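Local coordinates for protein N-acetylneuraminate lyase (Fusobacterium nucleatum subsp. nucleatum ATCC 25586, PDB 5ZKA) that belongs to the dihydrodipicolinate synthetase family of lyases and aldolases, whose chain folds into a TIM barrel, at residues Y104-A109 with Y136-S141. Numbering follows the deposited sequence.
Sequences YKCLSA and YMIIYS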
loop_
_atom_site.group_PDB
_atom_site.type_symbol
_atom_site.label_atom_id
_atom_site.label_comp_id
_atom_site.label_asym_id
_atom_site.label_seq_id
_atom_site.Cartn_x
_atom_site.Cartn_y
_atom_site.Cartn_z
ATOM N N TYR B 104 -9.522 30.493 9.552
ATOM C CA TYR B 104 -9.366 29.138 9.038
ATOM C C TYR B 104 -10.717 28.439 9.010
ATOM O O TYR B 104 -11.485 28.501 9.972
ATOM C CB TYR B 104 -8.386 28.345 9.900
ATOM C CG TYR B 104 -6.937 28.739 9.706
ATOM C CD1 TYR B 104 -6.412 29.867 10.329
ATOM C CD2 TYR B 104 -6.092 27.974 8.912
ATOM C CE1 TYR B 104 -5.082 30.230 10.152
ATOM C CE2 TYR B 104 -4.762 28.319 8.734
ATOM C CZ TYR B 104 -4.263 29.454 9.353
ATOM O OH TYR B 104 -2.942 29.808 9.178
ATOM N N LYS B 105 -11.001 27.754 7.902
ATOM C CA LYS B 105 -12.298 27.132 7.684
ATOM C C LYS B 105 -12.230 25.614 7.745
ATOM O O LYS B 105 -13.202 24.944 7.379
ATOM C CB LYS B 105 -12.885 27.582 6.342
ATOM C CG LYS B 105 -13.087 29.097 6.219
ATOM C CD LYS B 105 -14.129 29.619 7.192
ATOM C CE LYS B 105 -14.275 31.139 7.074
ATOM N NZ LYS B 105 -14.817 31.735 8.326
ATOM N N CYS B 106 -11.115 25.054 8.216
ATOM C CA CYS B 106 -11.007 23.609 8.359
ATOM C C CYS B 106 -9.889 23.308 9.342
ATOM O O CYS B 106 -8.805 23.888 9.242
ATOM C CB CYS B 106 -10.732 22.927 7.017
ATOM S SG CYS B 106 -10.880 21.117 7.124
ATOM N N LEU B 107 -10.169 22.432 10.294
ATOM C CA LEU B 107 -9.195 22.002 11.284
ATOM C C LEU B 107 -8.770 20.580 10.988
ATOM O O LEU B 107 -9.431 19.843 10.254
ATOM C CB LEU B 107 -9.771 22.059 12.703
ATOM C CG LEU B 107 -10.442 23.374 13.086
ATOM C CD1 LEU B 107 -11.027 23.294 14.483
ATOM C CD2 LEU B 107 -9.410 24.482 13.008
ATOM N N SER B 108 -7.649 20.200 11.581
ATOM C CA SER B 108 -7.282 18.802 11.668
ATOM C C SER B 108 -6.680 18.581 13.043
ATOM O O SER B 108 -6.281 19.531 13.728
ATOM C CB SER B 108 -6.300 18.385 10.564
ATOM O OG SER B 108 -5.052 19.017 10.755
ATOM N N ALA B 109 -6.652 17.321 13.463
ATOM C CA ALA B 109 -6.096 17.026 14.775
ATOM C C ALA B 109 -5.653 15.577 14.823
ATOM O O ALA B 109 -6.282 14.703 14.221
ATOM C CB ALA B 109 -7.108 17.291 15.894
ATOM N N TYR B 136 -15.004 22.730 10.888
ATOM C CA TYR B 136 -14.898 21.410 10.278
ATOM C C TYR B 136 -13.582 20.748 10.669
ATOM O O TYR B 136 -12.606 21.411 11.029
ATOM C CB TYR B 136 -15.000 21.507 8.757
ATOM C CG TYR B 136 -16.253 22.232 8.315
ATOM C CD1 TYR B 136 -17.425 21.535 8.046
ATOM C CD2 TYR B 136 -16.273 23.619 8.201
ATOM C CE1 TYR B 136 -18.579 22.203 7.661
ATOM C CE2 TYR B 136 -17.419 24.289 7.819
ATOM C CZ TYR B 136 -18.565 23.576 7.549
ATOM O OH TYR B 136 -19.705 24.248 7.171
ATOM N N MET B 137 -13.555 19.421 10.562
ATOM C CA MET B 137 -12.465 18.639 11.125
ATOM C C MET B 137 -12.028 17.532 10.174
ATOM O O MET B 137 -12.867 16.801 9.639
ATOM C CB MET B 137 -12.884 18.033 12.471
ATOM C CG MET B 137 -11.912 17.007 13.035
ATOM S SD MET B 137 -10.353 17.717 13.593
ATOM C CE MET B 137 -10.933 18.651 15.005
ATOM N N ILE B 138 -10.710 17.418 9.989
ATOM C CA ILE B 138 -10.059 16.288 9.324
ATOM C C ILE B 138 -9.402 15.429 10.403
ATOM O O ILE B 138 -8.574 15.923 11.176
ATOM C CB ILE B 138 -9.019 16.763 8.294
ATOM C CG1 ILE B 138 -9.680 17.575 7.173
ATOM C CG2 ILE B 138 -8.218 15.565 7.724
ATOM C CD1 ILE B 138 -10.644 16.802 6.362
ATOM N N ILE B 139 -9.767 14.143 10.464
ATOM C CA ILE B 139 -9.176 13.225 11.434
ATOM C C ILE B 139 -7.930 12.593 10.831
ATOM O O ILE B 139 -7.696 12.646 9.624
ATOM C CB ILE B 139 -10.166 12.133 11.886
ATOM C CG1 ILE B 139 -10.668 11.351 10.670
ATOM C CG2 ILE B 139 -11.323 12.739 12.679
ATOM C CD1 ILE B 139 -11.451 10.109 11.017
ATOM N N TYR B 140 -7.109 12.000 11.694
ATOM C CA TYR B 140 -5.993 11.170 11.262
ATOM C C TYR B 140 -6.423 9.710 11.299
ATOM O O TYR B 140 -7.141 9.295 12.212
ATOM C CB TYR B 140 -4.768 11.361 12.159
ATOM C CG TYR B 140 -3.890 12.540 11.794
ATOM C CD1 TYR B 140 -4.441 13.797 11.591
ATOM C CD2 TYR B 140 -2.507 12.406 11.698
ATOM C CE1 TYR B 140 -3.653 14.881 11.273
ATOM C CE2 TYR B 140 -1.705 13.491 11.382
ATOM C CZ TYR B 140 -2.289 14.729 11.170
ATOM O OH TYR B 140 -1.521 15.829 10.855
ATOM N N SER B 141 -5.963 8.930 10.309
ATOM C CA SER B 141 -6.262 7.499 10.290
ATOM C C SER B 141 -5.621 6.769 11.465
ATOM O O SER B 141 -6.208 5.819 11.995
ATOM C CB SER B 141 -5.803 6.887 8.965
ATOM O OG SER B 141 -4.386 6.970 8.839
#
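L107 pairs through both its N and its O with the neighbouring strand: its N donates to Y136 O at 2.7 Å, and its O accepts from I138 N at 2.8 Å. A longer bond from A109 N reaches I138 O at 3.3 Å, and S108 CA sends a CH···O contact to the same I138 O. Beyond the backbone the side chains divide between two faces. Among L107, A109 and M137, the methionine chain, bent at chi2 and chi3 (70° and 68°), folds back so that SD lies 4.0 Å from A109 CB and CE approaches L107 CB; helix 119-133 covers this outer layer. Toward the barrel interior, S108 CB rests against I138 CB, while C106 SG meets I138 CG1 at 3.7 Å where the strand begins. At the far end the Y140 ring packs obliquely, CD1 3.3 Å from A109 O, which itself accepts from Y126 OH of that helix. Strands 107-109 and 137-140, inclined at 21°, are the fourth and fifth of eight in a TIM barrel, joined by a beta-alpha-beta crossover. The two short bonds of L107 thus set the register, apolar groups pack outside, and inside Y47 OH bonds both S108 OG and Y140 OH, the latter also bonded to K168 NZ.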